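Local coordinates for protease Do-like 8, chloroplastic (Arabidopsis thaliana, PDB 4IC6), which is probably a serine protease of the HtrA (Deg) type in the chloroplast thylakoid, pairing a trypsin-like protease domain with a PDZ domain, at residues Ala313-Pro318 / Asp336-Lys341; Ser41-Phe46 / Val102-Ser107. The protein carries 1 engineered substitution. One frame throughout, in Å; residues are numbered along the deposited sequence.

Contact 1: residues Ala313-Pro318 / Asp336-Lys341; sequences AVDDKP and DKVTLK
Val338 meets two side chains of the 313-318 segment. Its CB lies 3.9 Å from CG1 of Val314, the two valines crossing at a slant. Asp315 runs at about a right angle to it, with OD2 3.7 Å from CG1 of Val338. Thr339 is held through its backbone. Its N-H points to OD1 of Asp315 at 2.7 Å and nearly straight (169°), almost in line with the carboxylate C-O bond. CG of Asp315 is anti to its carbonyl carbon (chi1 -72°) and lies beside its own N, which brings OD1 to the N-H of Thr339. OD2 is taken by the hydroxyl of Tyr332, so both oxygens are engaged. The bond from Asp315 N to Thr339 O is modelled too short for its length to be trusted. Leu340 lies alongside Val314, CD2 to CG2 at 4.0 Å, on the face where Leu325 of helix 322-329 also packs on Val314. Lys341 N binds Ala313 O at 2.8 Å; the return bond from Ala313 N is weak. On the other face CB of Lys341 lies 3.7 Å from CB of Ala313, as their pairing requires; a bend at chi3 returns CE to that methyl, also at 3.7 Å. A type II' turn from Val314 to Lys317 reverses the chain into the short, weakly bonded strand 317-318. This is antiparallel pairing of strands 310-314 and 337-344 in a PDZ domain.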
ATOM      1  N   ALA A 313      15.733 -42.238   0.338  1.00 54.60           N
ATOM      2  CA  ALA A 313      15.185 -43.389   1.038  1.00 52.90           C
ATOM      3  C   ALA A 313      15.437 -43.318   2.551  1.00 49.89           C
ATOM      4  O   ALA A 313      16.521 -42.945   2.989  1.00 50.12           O
ATOM      5  CB  ALA A 313      15.785 -44.673   0.468  1.00 52.09           C
ATOM      6  N   VAL A 314      14.434 -43.694   3.335  1.00 50.63           N
ATOM      7  CA  VAL A 314      14.639 -43.911   4.764  1.00 55.34           C
ATOM      8  C   VAL A 314      14.689 -45.409   5.043  1.00 61.56           C
ATOM      9  O   VAL A 314      13.669 -46.101   4.960  1.00 62.63           O
ATOM     10  CB  VAL A 314      13.535 -43.258   5.613  1.00 52.68           C
ATOM     11  CG1 VAL A 314      13.707 -43.627   7.095  1.00 49.85           C
ATOM     12  CG2 VAL A 314      13.551 -41.754   5.426  1.00 51.41           C
ATOM     13  N   ASP A 315      15.871 -45.904   5.399  1.00 64.89           N
ATOM     14  CA  ASP A 315      16.067 -47.339   5.506  1.00 71.96           C
ATOM     15  C   ASP A 315      15.911 -47.902   4.094  1.00 81.60           C
ATOM     16  O   ASP A 315      16.772 -47.697   3.233  1.00 79.66           O
ATOM     17  CB  ASP A 315      15.033 -47.963   6.458  1.00 65.66           C
ATOM     18  CG  ASP A 315      15.285 -47.611   7.919  1.00 61.17           C
ATOM     19  OD1 ASP A 315      16.450 -47.326   8.258  1.00 57.63           O
ATOM     20  OD2 ASP A 315      14.324 -47.620   8.730  1.00 59.35           O
ATOM     21  N   ASP A 316      14.793 -48.581   3.856  1.00 87.39           N
ATOM     22  CA  ASP A 316      14.515 -49.158   2.547  1.00 90.28           C
ATOM     23  C   ASP A 316      13.561 -48.283   1.731  1.00 89.31           C
ATOM     24  O   ASP A 316      13.784 -48.047   0.545  1.00 91.41           O
ATOM     25  CB  ASP A 316      13.956 -50.574   2.697  1.00 91.85           C
ATOM     26  N   LYS A 317      12.509 -47.800   2.388  1.00 87.61           N
ATOM     27  CA  LYS A 317      11.382 -47.133   1.728  1.00 82.81           C
ATOM     28  C   LYS A 317      11.718 -45.815   1.034  1.00 83.43           C
ATOM     29  O   LYS A 317      12.206 -44.878   1.669  1.00 84.70           O
ATOM     30  CB  LYS A 317      10.234 -46.934   2.727  1.00 79.60           C
ATOM     31  CG  LYS A 317      10.665 -46.338   4.061  1.00 79.25           C
ATOM     32  CD  LYS A 317       9.597 -46.507   5.141  1.00 76.52           C
ATOM     33  CE  LYS A 317       9.869 -47.727   6.012  1.00 76.55           C
ATOM     34  NZ  LYS A 317       8.938 -47.790   7.177  1.00 76.51           N
ATOM     35  N   PRO A 318      11.425 -45.738  -0.278  1.00 80.48           N
ATOM     36  CA  PRO A 318      11.743 -44.592  -1.139  1.00 74.14           C
ATOM     37  C   PRO A 318      11.017 -43.312  -0.738  1.00 63.60           C
ATOM     38  O   PRO A 318       9.860 -43.348  -0.310  1.00 58.84           O
ATOM     39  CB  PRO A 318      11.258 -45.051  -2.524  1.00 76.85           C
ATOM     40  CG  PRO A 318      10.162 -46.032  -2.223  1.00 78.69           C
ATOM     41  CD  PRO A 318      10.645 -46.763  -0.995  1.00 80.22           C
ATOM     42  N   ASP A 336      14.157 -44.516  17.513  1.00 47.24           N
ATOM     43  CA  ASP A 336      14.605 -45.221  16.307  1.00 55.23           C
ATOM     44  C   ASP A 336      15.871 -44.713  15.606  1.00 52.77           C
ATOM     45  O   ASP A 336      16.027 -43.519  15.376  1.00 53.12           O
ATOM     46  CB  ASP A 336      13.453 -45.268  15.308  1.00 47.07           C
ATOM     47  CG  ASP A 336      12.275 -46.053  15.824  1.00 51.80           C
ATOM     48  OD1 ASP A 336      12.473 -46.924  16.716  1.00 58.71           O
ATOM     49  OD2 ASP A 336      11.157 -45.809  15.328  1.00 49.89           O
ATOM     50  N   LYS A 337      16.773 -45.637  15.277  1.00 53.55           N
ATOM     51  CA  LYS A 337      17.899 -45.347  14.388  1.00 55.57           C
ATOM     52  C   LYS A 337      17.545 -45.774  12.955  1.00 58.94           C
ATOM     53  O   LYS A 337      17.182 -46.927  12.718  1.00 62.25           O
ATOM     54  CB  LYS A 337      19.166 -46.063  14.847  1.00 56.75           C
ATOM     55  N   VAL A 338      17.656 -44.850  12.006  1.00 57.06           N
ATOM     56  CA  VAL A 338      17.339 -45.142  10.604  1.00 58.06           C
ATOM     57  C   VAL A 338      18.545 -44.943   9.686  1.00 61.00           C
ATOM     58  O   VAL A 338      19.506 -44.253  10.045  1.00 63.10           O
ATOM     59  CB  VAL A 338      16.180 -44.268  10.081  1.00 56.33           C
ATOM     60  CG1 VAL A 338      14.884 -44.606  10.803  1.00 57.88           C
ATOM     61  CG2 VAL A 338      16.511 -42.793  10.227  1.00 56.82           C
ATOM     62  N   THR A 339      18.497 -45.559   8.507  1.00 60.34           N
ATOM     63  CA  THR A 339      19.540 -45.371   7.504  1.00 61.65           C
ATOM     64  C   THR A 339      18.983 -44.526   6.376  1.00 53.62           C
ATOM     65  O   THR A 339      17.972 -44.887   5.772  1.00 48.11           O
ATOM     66  CB  THR A 339      20.008 -46.702   6.912  1.00 67.86           C
ATOM     67  OG1 THR A 339      20.386 -47.592   7.972  1.00 70.89           O
ATOM     68  CG2 THR A 339      21.188 -46.472   5.978  1.00 69.34           C
ATOM     69  N   LEU A 340      19.621 -43.391   6.109  1.00 51.90           N
ATOM     70  CA  LEU A 340      19.163 -42.511   5.043  1.00 52.00           C
ATOM     71  C   LEU A 340      19.979 -42.776   3.784  1.00 58.71           C
ATOM     72  O   LEU A 340      21.208 -42.653   3.797  1.00 61.49           O
ATOM     73  CB  LEU A 340      19.325 -41.044   5.435  1.00 49.61           C
ATOM     74  CG  LEU A 340      18.702 -40.569   6.752  1.00 47.36           C
ATOM     75  CD1 LEU A 340      19.028 -39.091   6.954  1.00 43.69           C
ATOM     76  CD2 LEU A 340      17.195 -40.794   6.751  1.00 47.66           C
ATOM     77  N   LYS A 341      19.316 -43.146   2.695  1.00 60.06           N
ATOM     78  CA  LYS A 341      20.034 -43.230   1.424  1.00 62.09           C
ATOM     79  C   LYS A 341      20.044 -41.845   0.793  1.00 56.22           C
ATOM     80  O   LYS A 341      18.987 -41.273   0.524  1.00 56.84           O
ATOM     81  CB  LYS A 341      19.434 -44.289   0.495  1.00 68.00           C
ATOM     82  CG  LYS A 341      20.235 -45.596   0.480  1.00 76.55           C
ATOM     83  CD  LYS A 341      19.821 -46.506  -0.675  1.00 81.94           C
ATOM     84  CE  LYS A 341      18.452 -47.138  -0.433  1.00 85.63           C
ATOM     85  NZ  LYS A 341      17.840 -47.642  -1.699  1.00 86.46           N
TER

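Contact 2: residues Ser41-Phe46 / Val102-Ser107; sequences SVVNIF and VNILAS
Asn44 O is approached by two groups of the 102-107 segment. Asn103 N-H bonds to it at 2.7 Å in the carbonyl plane, and the C-H of Val102 CA comes to 3.2 Å. Asn44 N returns a bond of 2.8 Å to Asn103 O, almost straight at 172°. The two asparagines thus form an antiparallel hydrogen-bonded pair. Their side chains run side by side, with CB to CB 3.8 Å and the amide planes only 16° apart. Asn103 ND2 also makes a weak hydrogen bond to Lys112 O. On the other face Val43 fits between two residues: CG2 reaches CG1 of Val102 at 3.8 Å, and CG1 rests against CG1 of Ile104 at 3.7 Å. With chi1 at -58°, Val43 turns CG1 away from its carbonyl carbon and toward the isoleucine. Towards Leu105 the strands part and a water spans the gap, donating to Val42 O and accepting from Leu105 N. Val42 O is also bound by His167 and Asn161. Phe46 packs on Gln271 of a second subunit. Val43, Ile45, Val102 and Ile104 give the barrel an aliphatic face; the other carries the two asparagines beside Phe46, and is mixed polar and aromatic where it meets the second subunit.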
ATOM      1  N   SER A  41     -23.576 -30.092  11.211  1.00 40.52           N
ATOM      2  CA  SER A  41     -22.274 -30.588  11.629  1.00 38.72           C
ATOM      3  C   SER A  41     -21.232 -29.479  11.690  1.00 40.76           C
ATOM      4  O   SER A  41     -20.102 -29.687  12.143  1.00 37.95           O
ATOM      5  CB  SER A  41     -21.783 -31.651  10.652  1.00 38.09           C
ATOM      6  OG  SER A  41     -22.727 -32.690  10.498  1.00 42.26           O
ATOM      7  N   VAL A  42     -21.597 -28.311  11.184  1.00 43.19           N
ATOM      8  CA  VAL A  42     -20.665 -27.197  11.111  1.00 38.79           C
ATOM      9  C   VAL A  42     -21.001 -26.195  12.215  1.00 37.20           C
ATOM     10  O   VAL A  42     -22.037 -25.515  12.171  1.00 34.26           O
ATOM     11  CB  VAL A  42     -20.687 -26.536   9.731  1.00 37.32           C
ATOM     12  CG1 VAL A  42     -19.617 -25.457   9.664  1.00 38.30           C
ATOM     13  CG2 VAL A  42     -20.432 -27.578   8.638  1.00 37.17           C
ATOM     14  N   VAL A  43     -20.132 -26.134  13.218  1.00 35.27           N
ATOM     15  CA  VAL A  43     -20.393 -25.301  14.390  1.00 38.69           C
ATOM     16  C   VAL A  43     -19.694 -23.957  14.267  1.00 37.60           C
ATOM     17  O   VAL A  43     -18.842 -23.764  13.399  1.00 34.94           O
ATOM     18  CB  VAL A  43     -19.952 -25.976  15.712  1.00 38.73           C
ATOM     19  CG1 VAL A  43     -20.653 -27.307  15.901  1.00 40.10           C
ATOM     20  CG2 VAL A  43     -18.436 -26.152  15.760  1.00 40.10           C
ATOM     21  N   ASN A  44     -20.074 -23.033  15.139  1.00 34.98           N
ATOM     22  CA  ASN A  44     -19.403 -21.746  15.258  1.00 37.51           C
ATOM     23  C   ASN A  44     -18.562 -21.689  16.538  1.00 40.55           C
ATOM     24  O   ASN A  44     -19.019 -22.084  17.613  1.00 43.66           O
ATOM     25  CB  ASN A  44     -20.429 -20.604  15.236  1.00 39.23           C
ATOM     26  CG  ASN A  44     -19.855 -19.298  15.725  1.00 39.36           C
ATOM     27  OD1 ASN A  44     -19.079 -18.637  15.026  1.00 42.50           O
ATOM     28  ND2 ASN A  44     -20.240 -18.907  16.932  1.00 37.33           N
ATOM     29  N   ILE A  45     -17.329 -21.202  16.412  1.00 41.13           N
ATOM     30  CA  ILE A  45     -16.427 -21.085  17.553  1.00 40.77           C
ATOM     31  C   ILE A  45     -15.945 -19.645  17.729  1.00 41.83           C
ATOM     32  O   ILE A  45     -15.339 -19.065  16.814  1.00 40.49           O
ATOM     33  CB  ILE A  45     -15.178 -21.990  17.376  1.00 48.08           C
ATOM     34  CG1 ILE A  45     -15.595 -23.453  17.211  1.00 48.54           C
ATOM     35  CG2 ILE A  45     -14.212 -21.814  18.550  1.00 46.76           C
ATOM     36  CD1 ILE A  45     -14.485 -24.377  16.724  1.00 44.62           C
ATOM     37  N   PHE A  46     -16.236 -19.068  18.893  1.00 42.96           N
ATOM     38  CA  PHE A  46     -15.657 -17.795  19.302  1.00 45.41           C
ATOM     39  C   PHE A  46     -14.580 -18.021  20.367  1.00 46.52           C
ATOM     40  O   PHE A  46     -14.841 -18.648  21.393  1.00 49.09           O
ATOM     41  CB  PHE A  46     -16.735 -16.836  19.831  1.00 48.10           C
ATOM     42  CG  PHE A  46     -17.641 -16.281  18.757  1.00 51.86           C
ATOM     43  CD1 PHE A  46     -17.134 -15.464  17.753  1.00 53.08           C
ATOM     44  CD2 PHE A  46     -18.998 -16.569  18.752  1.00 50.52           C
ATOM     45  CE1 PHE A  46     -17.965 -14.948  16.765  1.00 50.52           C
ATOM     46  CE2 PHE A  46     -19.835 -16.050  17.771  1.00 51.23           C
ATOM     47  CZ  PHE A  46     -19.316 -15.243  16.777  1.00 50.16           C
ATOM     48  N   VAL A 102     -18.978 -22.318  21.786  1.00 47.20           N
ATOM     49  CA  VAL A 102     -19.346 -23.069  20.597  1.00 45.77           C
ATOM     50  C   VAL A 102     -20.844 -23.018  20.318  1.00 46.19           C
ATOM     51  O   VAL A 102     -21.666 -23.360  21.180  1.00 44.33           O
ATOM     52  CB  VAL A 102     -18.894 -24.536  20.690  1.00 45.53           C
ATOM     53  CG1 VAL A 102     -19.200 -25.260  19.401  1.00 38.52           C
ATOM     54  CG2 VAL A 102     -17.388 -24.617  21.019  1.00 43.67           C
ATOM     55  N   ASN A 103     -21.198 -22.584  19.112  1.00 44.57           N
ATOM     56  CA  ASN A 103     -22.595 -22.540  18.695  1.00 45.40           C
ATOM     57  C   ASN A 103     -22.938 -23.661  17.729  1.00 44.02           C
ATOM     58  O   ASN A 103     -22.313 -23.806  16.690  1.00 43.75           O
ATOM     59  CB  ASN A 103     -22.943 -21.189  18.068  1.00 45.99           C
ATOM     60  CG  ASN A 103     -23.277 -20.152  19.097  1.00 54.42           C
ATOM     61  OD1 ASN A 103     -22.635 -19.097  19.162  1.00 61.51           O
ATOM     62  ND2 ASN A 103     -24.281 -20.441  19.926  1.00 49.87           N
ATOM     63  N   ILE A 104     -23.966 -24.426  18.073  1.00 47.17           N
ATOM     64  CA  ILE A 104     -24.383 -25.576  17.290  1.00 43.63           C
ATOM     65  C   ILE A 104     -25.851 -25.495  16.864  1.00 46.28           C
ATOM     66  O   ILE A 104     -26.758 -25.319  17.695  1.00 47.27           O
ATOM     67  CB  ILE A 104     -24.197 -26.869  18.089  1.00 44.72           C
ATOM     68  CG1 ILE A 104     -22.883 -26.822  18.872  1.00 44.96           C
ATOM     69  CG2 ILE A 104     -24.282 -28.077  17.168  1.00 44.25           C
ATOM     70  CD1 ILE A 104     -22.479 -28.146  19.474  1.00 44.84           C
ATOM     71  N   LEU A 105     -26.075 -25.655  15.565  1.00 42.94           N
ATOM     72  CA  LEU A 105     -27.409 -25.628  14.978  1.00 47.26           C
ATOM     73  C   LEU A 105     -28.213 -26.874  15.362  1.00 50.84           C
ATOM     74  O   LEU A 105     -27.817 -28.005  15.048  1.00 48.81           O
ATOM     75  CB  LEU A 105     -27.299 -25.539  13.452  1.00 43.45           C
ATOM     76  CG  LEU A 105     -28.592 -25.300  12.663  1.00 41.01           C
ATOM     77  CD1 LEU A 105     -29.221 -23.951  13.031  1.00 40.06           C
ATOM     78  CD2 LEU A 105     -28.315 -25.373  11.164  1.00 39.81           C
ATOM     79  N   ALA A 106     -29.339 -26.664  16.036  1.00 55.26           N
ATOM     80  CA  ALA A 106     -30.234 -27.759  16.379  1.00 59.52           C
ATOM     81  C   ALA A 106     -31.298 -27.951  15.300  1.00 65.04           C
ATOM     82  O   ALA A 106     -31.395 -27.157  14.359  1.00 63.80           O
ATOM     83  CB  ALA A 106     -30.883 -27.517  17.726  1.00 59.53           C
ATOM     84  N   SER A 107     -32.099 -29.003  15.449  1.00 70.14           N
ATOM     85  CA  SER A 107     -33.149 -29.327  14.483  1.00 71.88           C
ATOM     86  C   SER A 107     -34.262 -28.280  14.437  1.00 74.62           C
ATOM     87  O   SER A 107     -34.943 -28.139  13.417  1.00 78.19           O
ATOM     88  CB  SER A 107     -33.726 -30.704  14.771  1.00 72.77           C
TER
HETATM   89  O   HOH W   1     -23.903 -26.843  13.996  1.00 40.16           O

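The two contacts belong to different domains and do not touch. Their centres are about 45 Å apart and their nearest atoms about 33 Å, on opposite sides of the chain's centre. Contact 2 joins the two end strands, 42-47 and 98-105, of the first barrel of the protease domain. It is the nearer to the predicted charge relay system: the side chain of Ile45 is about 10 Å from that of the engineered Ala204 and about 11 Å from that of His83. Contact 1 lies in the PDZ domain, away from these residues. Both are antiparallel pairings, but only contact 2 lies beside another subunit.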